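Long-range contacts in alpha-glucosidase ([Eubacterium] rectale, PDB 6PNR), which probably hydrolyses alpha-glycosides of sulfoquinovose, the sulfonated sugar of sulfolipids, as a family GH31 glycosidase: residues A[500-505]-A[531-536]; A[461-466]-A[605-610]; A[541-546]-A[639-644]; A[513-518]-A[548-553]. All coordinates share one frame; numbering follows the deposited sequence.

Interaction 1. Residues A[500-505]-A[531-536]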
# COMPACT_ATOMS: atom_id res chain seq x y z
N ASN A 500 -5.30 -15.58 17.35
CA ASN A 500 -6.07 -16.45 16.45
C ASN A 500 -5.66 -17.89 16.72
O ASN A 500 -4.55 -18.29 16.36
CB ASN A 500 -5.81 -16.04 15.01
CG ASN A 500 -6.75 -16.71 14.03
OD1 ASN A 500 -7.90 -17.00 14.37
ND2 ASN A 500 -6.28 -16.92 12.80
N THR A 501 -6.54 -18.67 17.35
CA THR A 501 -6.24 -20.05 17.69
C THR A 501 -7.32 -20.96 17.14
O THR A 501 -8.48 -20.56 17.00
CB THR A 501 -6.10 -20.29 19.22
OG1 THR A 501 -7.29 -19.85 19.89
CG2 THR A 501 -4.88 -19.54 19.80
N ARG A 502 -6.91 -22.19 16.80
CA ARG A 502 -7.80 -23.16 16.17
C ARG A 502 -8.87 -23.62 17.13
O ARG A 502 -8.59 -23.91 18.30
CB ARG A 502 -6.99 -24.36 15.68
CG ARG A 502 -7.81 -25.44 14.99
CD ARG A 502 -6.96 -26.72 14.82
NE ARG A 502 -5.81 -26.49 13.95
CZ ARG A 502 -4.64 -27.12 14.09
NH1 ARG A 502 -4.46 -27.97 15.09
NH2 ARG A 502 -3.64 -26.88 13.25
N THR A 503 -10.10 -23.72 16.64
CA THR A 503 -11.23 -24.25 17.40
C THR A 503 -11.62 -25.64 16.91
O THR A 503 -11.27 -26.06 15.80
CB THR A 503 -12.46 -23.35 17.30
OG1 THR A 503 -12.95 -23.39 15.96
CG2 THR A 503 -12.14 -21.89 17.72
N LYS A 504 -12.35 -26.36 17.78
CA LYS A 504 -12.90 -27.66 17.43
C LYS A 504 -13.76 -27.59 16.17
O LYS A 504 -13.62 -28.42 15.26
CB LYS A 504 -13.73 -28.21 18.60
CG LYS A 504 -14.58 -29.45 18.26
CD LYS A 504 -15.38 -29.91 19.50
CE LYS A 504 -16.35 -31.04 19.16
NZ LYS A 504 -16.82 -31.76 20.39
N GLU A 505 -14.65 -26.60 16.10
CA GLU A 505 -15.55 -26.52 14.96
C GLU A 505 -14.76 -26.35 13.66
O GLU A 505 -15.10 -26.95 12.63
CB GLU A 505 -16.54 -25.35 15.15
CG GLU A 505 -17.57 -25.23 14.02
CD GLU A 505 -18.26 -23.87 13.99
OE1 GLU A 505 -17.78 -22.95 14.68
OE2 GLU A 505 -19.26 -23.72 13.26
N ASN A 531 -3.48 -24.53 20.76
CA ASN A 531 -4.44 -24.68 19.67
C ASN A 531 -5.12 -26.03 19.78
O ASN A 531 -4.51 -27.01 20.21
CB ASN A 531 -3.77 -24.56 18.31
CG ASN A 531 -3.52 -23.14 17.93
OD1 ASN A 531 -4.33 -22.54 17.23
ND2 ASN A 531 -2.42 -22.57 18.42
N PHE A 532 -6.39 -26.07 19.40
CA PHE A 532 -7.14 -27.32 19.41
C PHE A 532 -6.42 -28.38 18.59
O PHE A 532 -5.96 -28.10 17.47
CB PHE A 532 -8.54 -27.10 18.85
CG PHE A 532 -9.36 -28.36 18.77
CD1 PHE A 532 -10.07 -28.80 19.87
CD2 PHE A 532 -9.42 -29.09 17.60
CE1 PHE A 532 -10.84 -29.94 19.80
CE2 PHE A 532 -10.18 -30.25 17.51
CZ PHE A 532 -10.90 -30.68 18.62
N GLN A 533 -6.30 -29.58 19.15
CA GLN A 533 -5.87 -30.77 18.42
C GLN A 533 -6.97 -31.82 18.50
O GLN A 533 -7.63 -31.94 19.53
CB GLN A 533 -4.57 -31.35 19.00
CG GLN A 533 -3.49 -30.32 19.27
CD GLN A 533 -2.98 -29.67 17.99
OE1 GLN A 533 -3.22 -30.17 16.88
NE2 GLN A 533 -2.28 -28.55 18.13
N TYR A 534 -7.16 -32.58 17.41
CA TYR A 534 -8.23 -33.57 17.39
C TYR A 534 -8.17 -34.51 18.58
O TYR A 534 -9.22 -34.95 19.08
CB TYR A 534 -8.20 -34.38 16.08
CG TYR A 534 -7.11 -35.44 16.00
CD1 TYR A 534 -7.31 -36.72 16.51
CD2 TYR A 534 -5.89 -35.17 15.37
CE1 TYR A 534 -6.31 -37.70 16.44
CE2 TYR A 534 -4.90 -36.13 15.28
CZ TYR A 534 -5.12 -37.40 15.81
OH TYR A 534 -4.15 -38.36 15.74
N TYR A 535 -6.97 -34.85 19.04
CA TYR A 535 -6.82 -35.78 20.15
C TYR A 535 -7.08 -35.15 21.51
O TYR A 535 -6.92 -35.82 22.53
CB TYR A 535 -5.42 -36.41 20.12
CG TYR A 535 -4.26 -35.45 19.96
CD1 TYR A 535 -3.79 -34.69 21.03
CD2 TYR A 535 -3.59 -35.33 18.74
CE1 TYR A 535 -2.72 -33.81 20.89
CE2 TYR A 535 -2.53 -34.46 18.59
CZ TYR A 535 -2.08 -33.72 19.65
OH TYR A 535 -1.01 -32.86 19.49
N ASP A 536 -7.48 -33.87 21.55
CA ASP A 536 -7.86 -33.21 22.78
C ASP A 536 -9.26 -33.57 23.24
O ASP A 536 -9.60 -33.33 24.40
CB ASP A 536 -7.82 -31.68 22.63
CG ASP A 536 -6.41 -31.10 22.54
OD1 ASP A 536 -5.42 -31.81 22.84
OD2 ASP A 536 -6.30 -29.92 22.16

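Interaction 2. Residues A[461-466]-A[605-610]. With SO4 (sulfate ion), chain G.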
# COMPACT_ATOMS: atom_id res chain seq x y z
N VAL A 461 -5.55 -20.48 11.10
CA VAL A 461 -6.48 -21.40 11.74
C VAL A 461 -7.84 -20.72 11.92
O VAL A 461 -8.33 -20.60 13.05
CB VAL A 461 -5.90 -21.91 13.08
CG1 VAL A 461 -4.74 -22.85 12.82
CG2 VAL A 461 -5.44 -20.74 13.99
N ASP A 462 -8.49 -20.33 10.82
CA ASP A 462 -9.78 -19.66 10.95
C ASP A 462 -10.62 -19.89 9.70
O ASP A 462 -10.24 -20.62 8.77
CB ASP A 462 -9.59 -18.16 11.24
CG ASP A 462 -8.79 -17.44 10.17
OD1 ASP A 462 -8.99 -17.74 8.97
OD2 ASP A 462 -7.99 -16.53 10.53
N PHE A 463 -11.81 -19.27 9.70
CA PHE A 463 -12.80 -19.35 8.63
C PHE A 463 -12.76 -18.12 7.74
O PHE A 463 -13.78 -17.79 7.11
CB PHE A 463 -14.22 -19.48 9.20
CG PHE A 463 -14.57 -20.82 9.81
CD1 PHE A 463 -14.83 -21.92 9.01
CD2 PHE A 463 -14.73 -20.96 11.18
CE1 PHE A 463 -15.18 -23.14 9.58
CE2 PHE A 463 -15.09 -22.17 11.75
CZ PHE A 463 -15.32 -23.26 10.95
N THR A 464 -11.65 -17.40 7.70
CA THR A 464 -11.64 -16.19 6.91
C THR A 464 -11.57 -16.54 5.42
O THR A 464 -11.19 -17.65 5.03
CB THR A 464 -10.47 -15.27 7.27
OG1 THR A 464 -9.23 -15.93 6.98
CG2 THR A 464 -10.53 -14.87 8.74
N ILE A 465 -11.97 -15.58 4.59
CA ILE A 465 -12.04 -15.82 3.15
C ILE A 465 -10.63 -15.90 2.56
O ILE A 465 -10.32 -16.80 1.78
CB ILE A 465 -12.87 -14.72 2.46
CG1 ILE A 465 -14.36 -14.90 2.74
CG2 ILE A 465 -12.60 -14.74 0.96
CD1 ILE A 465 -14.90 -16.26 2.32
N HIS A 466 -9.78 -14.94 2.91
CA HIS A 466 -8.50 -14.81 2.24
C HIS A 466 -7.38 -15.61 2.89
O HIS A 466 -6.32 -15.76 2.27
CB HIS A 466 -8.10 -13.33 2.17
CG HIS A 466 -8.98 -12.52 1.27
ND1 HIS A 466 -8.99 -12.68 -0.10
CD2 HIS A 466 -9.91 -11.57 1.55
CE1 HIS A 466 -9.87 -11.85 -0.63
NE2 HIS A 466 -10.45 -11.17 0.35
N TYR A 605 -17.73 -23.07 4.78
CA TYR A 605 -16.50 -22.39 5.13
C TYR A 605 -16.74 -21.26 6.14
O TYR A 605 -15.88 -20.40 6.29
CB TYR A 605 -15.79 -21.87 3.88
CG TYR A 605 -16.56 -20.87 3.02
CD1 TYR A 605 -16.71 -19.54 3.42
CD2 TYR A 605 -17.11 -21.26 1.79
CE1 TYR A 605 -17.40 -18.62 2.63
CE2 TYR A 605 -17.80 -20.34 0.99
CZ TYR A 605 -17.94 -19.03 1.42
OH TYR A 605 -18.61 -18.12 0.63
N GLU A 606 -17.88 -21.26 6.82
CA GLU A 606 -18.18 -20.26 7.85
C GLU A 606 -18.57 -20.97 9.14
O GLU A 606 -19.05 -22.11 9.13
CB GLU A 606 -19.31 -19.31 7.41
CG GLU A 606 -18.98 -18.47 6.19
CD GLU A 606 -20.21 -17.78 5.60
OE1 GLU A 606 -21.33 -18.25 5.86
OE2 GLU A 606 -20.05 -16.78 4.89
N GLN A 607 -18.39 -20.27 10.26
CA GLN A 607 -18.73 -20.83 11.56
C GLN A 607 -20.23 -20.68 11.85
O GLN A 607 -20.94 -19.89 11.22
CB GLN A 607 -17.93 -20.15 12.67
CG GLN A 607 -18.32 -18.71 12.93
CD GLN A 607 -17.57 -18.12 14.11
OE1 GLN A 607 -16.36 -17.93 14.06
NE2 GLN A 607 -18.29 -17.84 15.18
N ASP A 608 -20.70 -21.48 12.81
CA ASP A 608 -22.07 -21.37 13.33
C ASP A 608 -23.12 -21.62 12.25
O ASP A 608 -24.18 -20.99 12.23
CB ASP A 608 -22.31 -20.01 14.00
CG ASP A 608 -21.44 -19.80 15.23
OD1 ASP A 608 -21.03 -20.80 15.86
OD2 ASP A 608 -21.16 -18.62 15.55
N LYS A 609 -22.85 -22.57 11.35
CA LYS A 609 -23.78 -22.87 10.26
C LYS A 609 -24.52 -24.16 10.55
O LYS A 609 -23.95 -25.12 11.08
CB LYS A 609 -23.04 -22.97 8.93
CG LYS A 609 -22.69 -21.61 8.35
CD LYS A 609 -23.98 -20.87 8.09
CE LYS A 609 -23.74 -19.49 7.54
NZ LYS A 609 -25.06 -18.90 7.18
N HIS A 610 -25.81 -24.17 10.20
CA HIS A 610 -26.62 -25.38 10.23
C HIS A 610 -27.24 -25.70 8.88
O HIS A 610 -27.75 -26.81 8.70
CB HIS A 610 -27.72 -25.25 11.29
CG HIS A 610 -27.20 -24.91 12.65
ND1 HIS A 610 -26.90 -25.87 13.60
CD2 HIS A 610 -26.87 -23.72 13.21
CE1 HIS A 610 -26.43 -25.28 14.68
NE2 HIS A 610 -26.40 -23.98 14.47
S SO4 G . -28.05 -21.16 9.53
O1 SO4 G . -28.83 -20.78 8.35
O2 SO4 G . -27.22 -20.01 9.93
O3 SO4 G . -27.18 -22.29 9.21
O4 SO4 G . -28.96 -21.57 10.61
O HOH W 1 -13.18 -19.97 5.38

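Interaction 3. Residues A[541-546]-A[639-644]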
# COMPACT_ATOMS: atom_id res chain seq x y z
N MET A 541 -12.74 -37.12 18.26
CA MET A 541 -12.15 -38.35 17.76
C MET A 541 -13.22 -39.31 17.25
O MET A 541 -13.02 -40.01 16.25
CB MET A 541 -11.29 -39.01 18.84
CG MET A 541 -10.00 -38.25 19.05
SD MET A 541 -8.84 -39.04 20.16
CE MET A 541 -9.53 -38.51 21.72
N GLU A 542 -14.38 -39.34 17.91
CA GLU A 542 -15.48 -40.17 17.42
C GLU A 542 -16.00 -39.66 16.08
O GLU A 542 -16.27 -40.45 15.17
CB GLU A 542 -16.60 -40.21 18.45
CG GLU A 542 -16.19 -40.86 19.77
CD GLU A 542 -17.12 -40.50 20.93
OE1 GLU A 542 -18.27 -40.07 20.65
OE2 GLU A 542 -16.70 -40.64 22.11
N ARG A 543 -16.12 -38.33 15.95
CA ARG A 543 -16.54 -37.74 14.68
C ARG A 543 -15.52 -37.98 13.58
O ARG A 543 -15.88 -38.29 12.44
CB ARG A 543 -16.77 -36.23 14.86
CG ARG A 543 -18.05 -35.87 15.60
CD ARG A 543 -18.04 -34.38 15.92
NE ARG A 543 -19.28 -33.93 16.54
CZ ARG A 543 -20.36 -33.58 15.84
NH1 ARG A 543 -20.34 -33.63 14.52
NH2 ARG A 543 -21.45 -33.17 16.48
N LEU A 544 -14.23 -37.80 13.90
CA LEU A 544 -13.19 -37.97 12.89
C LEU A 544 -13.15 -39.42 12.40
O LEU A 544 -12.92 -39.67 11.21
CB LEU A 544 -11.84 -37.55 13.48
CG LEU A 544 -10.62 -37.58 12.57
CD1 LEU A 544 -10.88 -36.71 11.35
CD2 LEU A 544 -9.41 -37.09 13.34
N ALA A 545 -13.38 -40.38 13.29
CA ALA A 545 -13.47 -41.78 12.88
C ALA A 545 -14.49 -41.96 11.76
O ALA A 545 -14.23 -42.65 10.77
CB ALA A 545 -13.84 -42.66 14.07
N ARG A 546 -15.66 -41.33 11.90
CA ARG A 546 -16.67 -41.39 10.85
C ARG A 546 -16.17 -40.73 9.56
O ARG A 546 -16.29 -41.31 8.47
CB ARG A 546 -17.96 -40.74 11.33
CG ARG A 546 -18.94 -40.36 10.22
CD ARG A 546 -20.22 -39.82 10.82
NE ARG A 546 -21.18 -39.39 9.82
CZ ARG A 546 -21.12 -38.24 9.16
NH1 ARG A 546 -20.12 -37.38 9.38
NH2 ARG A 546 -22.07 -37.95 8.28
N ALA A 639 -26.97 -28.81 6.82
CA ALA A 639 -25.52 -28.97 6.76
C ALA A 639 -24.95 -28.87 8.17
O ALA A 639 -24.08 -28.05 8.47
CB ALA A 639 -24.91 -27.93 5.82
N GLU A 640 -25.44 -29.72 9.07
CA GLU A 640 -24.89 -29.78 10.40
C GLU A 640 -23.45 -30.31 10.34
O GLU A 640 -23.00 -30.86 9.33
CB GLU A 640 -25.75 -30.67 11.31
CG GLU A 640 -27.24 -30.30 11.36
CD GLU A 640 -27.55 -29.03 12.17
OE1 GLU A 640 -26.66 -28.49 12.88
OE2 GLU A 640 -28.71 -28.56 12.08
N LEU A 641 -22.73 -30.12 11.44
CA LEU A 641 -21.36 -30.58 11.57
C LEU A 641 -21.26 -32.06 11.23
O LEU A 641 -21.96 -32.88 11.83
CB LEU A 641 -20.87 -30.30 12.99
CG LEU A 641 -19.42 -29.86 13.20
CD1 LEU A 641 -18.94 -28.95 12.09
CD2 LEU A 641 -19.32 -29.14 14.54
N GLY A 642 -20.43 -32.38 10.25
CA GLY A 642 -20.28 -33.75 9.78
C GLY A 642 -21.05 -34.08 8.52
O GLY A 642 -20.91 -35.19 7.99
N TYR A 643 -21.85 -33.16 8.01
CA TYR A 643 -22.72 -33.43 6.86
C TYR A 643 -22.38 -32.44 5.75
O TYR A 643 -23.16 -31.53 5.44
CB TYR A 643 -24.19 -33.37 7.29
CG TYR A 643 -24.48 -34.46 8.30
CD1 TYR A 643 -24.88 -35.73 7.88
CD2 TYR A 643 -24.31 -34.24 9.66
CE1 TYR A 643 -25.12 -36.74 8.80
CE2 TYR A 643 -24.55 -35.25 10.58
CZ TYR A 643 -24.96 -36.49 10.15
OH TYR A 643 -25.20 -37.49 11.06
N THR A 644 -21.21 -32.64 5.14
CA THR A 644 -20.75 -31.78 4.06
C THR A 644 -21.84 -31.62 3.00
O THR A 644 -22.49 -32.61 2.64
CB THR A 644 -19.51 -32.40 3.40
OG1 THR A 644 -18.64 -32.92 4.42
CG2 THR A 644 -18.76 -31.37 2.57
O HOH W 2 -23.56 -33.05 13.85

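Interaction 4. Residues A[513-518]-A[548-553]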
# COMPACT_ATOMS: atom_id res chain seq x y z
N MET A 513 -14.42 -31.44 4.66
CA MET A 513 -14.03 -31.12 3.29
C MET A 513 -12.92 -32.05 2.82
O MET A 513 -12.98 -32.58 1.69
CB MET A 513 -13.56 -29.67 3.19
CG MET A 513 -12.77 -29.37 1.91
SD MET A 513 -12.34 -27.63 1.67
CE MET A 513 -11.01 -27.46 2.87
N ALA A 514 -11.93 -32.28 3.68
CA ALA A 514 -10.75 -33.05 3.31
C ALA A 514 -11.09 -34.48 2.92
O ALA A 514 -10.36 -35.09 2.11
CB ALA A 514 -9.74 -33.04 4.46
N MET A 515 -12.17 -35.05 3.46
CA MET A 515 -12.51 -36.41 3.06
C MET A 515 -12.96 -36.49 1.61
O MET A 515 -13.01 -37.60 1.07
CB MET A 515 -13.57 -37.02 3.99
CG MET A 515 -14.92 -36.32 3.97
SD MET A 515 -16.01 -37.03 5.23
CE MET A 515 -17.56 -36.19 4.90
N PHE A 516 -13.28 -35.37 0.97
CA PHE A 516 -13.53 -35.32 -0.47
C PHE A 516 -12.33 -34.75 -1.22
O PHE A 516 -12.50 -33.93 -2.12
CB PHE A 516 -14.79 -34.52 -0.78
CG PHE A 516 -16.04 -35.09 -0.17
CD1 PHE A 516 -16.69 -36.17 -0.75
CD2 PHE A 516 -16.58 -34.53 0.98
CE1 PHE A 516 -17.84 -36.70 -0.19
CE2 PHE A 516 -17.73 -35.05 1.56
CZ PHE A 516 -18.37 -36.14 0.97
N THR A 517 -11.11 -35.14 -0.83
CA THR A 517 -9.88 -34.78 -1.51
C THR A 517 -9.02 -36.05 -1.56
O THR A 517 -9.37 -37.03 -0.89
CB THR A 517 -9.13 -33.64 -0.80
OG1 THR A 517 -8.56 -34.12 0.42
CG2 THR A 517 -10.06 -32.44 -0.51
N PRO A 518 -7.92 -36.08 -2.32
CA PRO A 518 -7.13 -37.33 -2.42
C PRO A 518 -6.42 -37.78 -1.15
O PRO A 518 -6.05 -38.96 -1.08
CB PRO A 518 -6.11 -37.02 -3.52
CG PRO A 518 -6.70 -35.90 -4.30
CD PRO A 518 -7.46 -35.07 -3.30
N VAL A 548 -13.13 -40.17 8.47
CA VAL A 548 -12.06 -40.92 7.83
C VAL A 548 -12.62 -42.21 7.23
O VAL A 548 -12.20 -42.62 6.14
CB VAL A 548 -10.94 -41.18 8.86
CG1 VAL A 548 -9.96 -42.21 8.33
CG2 VAL A 548 -10.23 -39.86 9.21
N ASP A 549 -13.57 -42.85 7.91
CA ASP A 549 -14.21 -44.03 7.33
C ASP A 549 -14.89 -43.69 6.01
O ASP A 549 -14.73 -44.41 5.03
CB ASP A 549 -15.21 -44.63 8.33
CG ASP A 549 -15.71 -46.02 7.90
OD1 ASP A 549 -15.03 -46.69 7.10
OD2 ASP A 549 -16.79 -46.43 8.38
N VAL A 550 -15.60 -42.55 5.95
CA VAL A 550 -16.18 -42.11 4.69
C VAL A 550 -15.11 -41.99 3.61
O VAL A 550 -15.30 -42.43 2.47
CB VAL A 550 -16.94 -40.78 4.88
CG1 VAL A 550 -17.32 -40.19 3.53
CG2 VAL A 550 -18.19 -41.01 5.72
N TYR A 551 -13.96 -41.39 3.96
CA TYR A 551 -12.86 -41.28 3.00
C TYR A 551 -12.46 -42.66 2.48
O TYR A 551 -12.29 -42.84 1.26
CB TYR A 551 -11.67 -40.56 3.65
CG TYR A 551 -10.37 -40.63 2.88
CD1 TYR A 551 -10.13 -39.78 1.80
CD2 TYR A 551 -9.37 -41.51 3.26
CE1 TYR A 551 -8.92 -39.82 1.11
CE2 TYR A 551 -8.17 -41.56 2.58
CZ TYR A 551 -7.95 -40.72 1.51
OH TYR A 551 -6.75 -40.79 0.85
N THR A 552 -12.32 -43.65 3.36
CA THR A 552 -11.96 -44.98 2.87
C THR A 552 -13.07 -45.59 2.02
O THR A 552 -12.79 -46.30 1.05
CB THR A 552 -11.60 -45.92 4.02
OG1 THR A 552 -12.75 -46.13 4.86
CG2 THR A 552 -10.45 -45.33 4.84
N MET A 553 -14.34 -45.34 2.36
CA MET A 553 -15.44 -45.87 1.55
C MET A 553 -15.45 -45.25 0.16
O MET A 553 -15.82 -45.92 -0.82
CB MET A 553 -16.77 -45.64 2.27
CG MET A 553 -16.88 -46.43 3.57
SD MET A 553 -18.35 -45.99 4.51
CE MET A 553 -19.63 -46.70 3.47

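Interaction 1. Residues A[500-505]-A[531-536]
Arg502 meets Phe532 by way of two torsions. Its CG is anti to the backbone N (chi1 -180°), and the chain then bends at chi3 (-63°). The bend turns the guanidinium onto the backbone of 531-536. Arg502 NH1 donates to Phe532 O at 2.8 Å, with the donor nearly along the C=O axis. The same Arg502 NH1 also makes a weak bond of 3.1 Å to Gln533 OE1, which lies in the guanidinium plane. The Gln533 amide stands almost perpendicular to that plane, and its NE2 is bonded to Glu524 O. Arg502 NE and NH2 go to the carbonyls of Gly492 and Gly493, so all three nitrogens are held and the group cannot easily rotate.

Both segments are mostly loop and lead into helices 504-514 and 538-568 of the GH31 TIM-barrel domain. The backbone of Arg502 is held at its N by the Asn531 side chain and at its O by the Phe532 backbone. Arg502 N donates to Asn531 OD1 at 2.6 Å, nearly straight at 167°. Phe532 N reaches Arg502 O at 3.3 Å. Asn531 ND2 is bonded to Arg527 O.

Thr503 is the N-cap of helix 504-514. Just after it, Lys504 CA sits over the centre of the Phe532 ring, a CH-pi contact of 3.6 Å to the centroid. Lys504 CB lies over the same face, 3.6 Å from Phe532 CE1. With an alanine in place of Phe532, the backbone of Lys504 would probably lose this apolar support and a gap would open there. Lys504 NZ runs on to salt bridges with Asp537 and Asp539.

Interaction 2. Residues A[461-466]-A[605-610]
Phe463 lies flat against the backbone of 605-610. Gln607 N sits over the centre of the Phe463 ring, and Glu606 C lies over the same face nearer the rim. Gln607 CB meets the ring at Phe463 CE2, 3.6 Å away. Phe463 CD1 comes within 3.3 Å of Tyr605 O. The ring is placed by a first torsion that sets CG anti to the carbonyl carbon (chi1 -73°), beside the backbone N. A smaller, purely apolar contact lies beside it: the Ile465 CD1 methyl touches Tyr605 CE1 at 3.5 Å.

No direct hydrogen bond joins the two segments. A water does so instead. It donates to Thr464 O at 3.1 Å and to Tyr605 O at 2.9 Å.

Further out, Asp462 shapes the loop that carries Phe463. Its OD1 accepts from Thr464 N at 3.0 Å, which makes an Asx turn. Thr464 OG1 donates to the same Asp462 OD1 at 2.7 Å, from the same face of the carboxylate. Asp462 OD2 accepts from Asn500 ND2. Phe463 also rests on Glu505, Leu506 and Arg509 of helix 504-514. Glu505 also reaches the other loop, its OE2 accepting from Asp608 N. Tyr605 packs edge-to-face with Trp612. At the far end of 605-610, a sulfate, probably from the crystallisation liquor, is bound by the backbone N atoms of His610 and Glu611.

The 461-466 loop follows Asp458, a residue of the inhibitor pocket. The arrangement is a surface junction between the GH31 TIM barrel and the C-terminal domain, made by ring-on-backbone packing and a bridging water.

Interaction 3. Residues A[541-546]-A[639-644]
Arg546 and Arg543 reach from one face of helix 538-568 to successive carbonyls of the 639-644 loop. Arg546 NH1 donates to Gly642 O at 2.7 Å, and Arg546 NH2 adds a weak bond of 3.0 Å to the same oxygen. Gly642 O lies in the guanidinium plane, at its edge. Arg543 NH1 donates to Leu641 O at 3.2 Å. That oxygen is also in the plane of its guanidinium, but the donor stands well above the carbonyl plane. A water donates to Leu641 O at 2.6 Å and accepts a weak bond from Arg543 NH2. Both arginine chains are extended from CG to NE, which carries their guanidinium groups from the helix to the loop.

The charged groups have further partners. Arg543 NE forms a salt bridge with Asp539. Arg546 NH2 also bonds to Tyr665 O.

The Arg546 guanidinium makes a cation-pi contact over the Tyr643 ring, with CZ 4.5 Å from the centroid. Arg546 NH2 comes closest, 3.3 Å from Tyr643 CE1 and offset toward the rim. The two planes are 47° apart. Trp625 joins them, in a cation-pi contact with Arg546 and edge-to-face with Tyr643. An alanine at Arg546 would probably leave Gly642 O without its charged donors and the Tyr643 face without its cation.

The loop itself is a type II beta turn, closed by Tyr643 N to Glu640 O. Gly642 has a positive phi of 100°, as is usual for glycine at the third position of a type II turn. Two arginines gripping a type II turn thus join a barrel-domain helix to the C-terminal domain of this GH31 fold.

Interaction 4. Residues A[513-518]-A[548-553]
A type I beta turn from Ala514 to Thr517, at the end region of helix 504-514, packs Met515 against Val550 and Tyr551 of helix 538-568. The contact is buried in the TIM-barrel domain. Met515 has CG between the backbone N and the carbonyl carbon (chi1 63°) and is extended beyond it. This carries the sulfur to Val550, where Met515 SD meets Val550 CG1 at 3.8 Å. Nearer the backbone, Met515 CB and Tyr551 CB are 4.0 Å apart.

Tyr551 runs past the turn with its ring edge toward three carbonyls. Met515 O is 3.7 Å from Tyr551 CD1. Thr517 O is 3.5 Å from Tyr551 CE1. Beyond them, Tyr551 OH donates to Pro518 O at 2.8 Å, from 42° above the carbonyl plane. The same hydroxyl makes a weak bond to Val238 O.

The turn is braced from within. Thr517 OG1 donates to Ala514 O at 2.7 Å, in the carbonyl plane and on a lone pair. Phe516 O bonds to the hydroxyl of Tyr593, and the Met515 side chain also touches Leu547, Trp625 and Thr644.

Three backbone oxygens thus lie in the plane of one aromatic ring. Its C-H edge is slightly positive, so this is probably a favourable setting for them, and the phenol gives Pro518 O a true donor in a buried place.

How the interactions relate
Interactions 1 and 4 hold opposite ends of helix 504-514 and both lie in the TIM-barrel domain. Their nearest atoms are about 8 Å apart. Interactions 2 and 3 join that region to the C-terminal domain. Interactions 1 and 2 touch: Glu505 OE2 is 2.7 Å from Asp608 N, and Asn500 ND2 is 2.9 Å from Asp462 OD2. Interactions 2 and 3 meet where His610 ND1 lies 2.7 Å from Glu640 OE1. Interactions 3 and 4 share helix 538-568, with centres 11 Å apart, and Thr644 OG1 packs on Met515 CE. Interaction 1 approaches the bound aza-sugar inhibitor, with the Arg502 side chain about 9 Å from it.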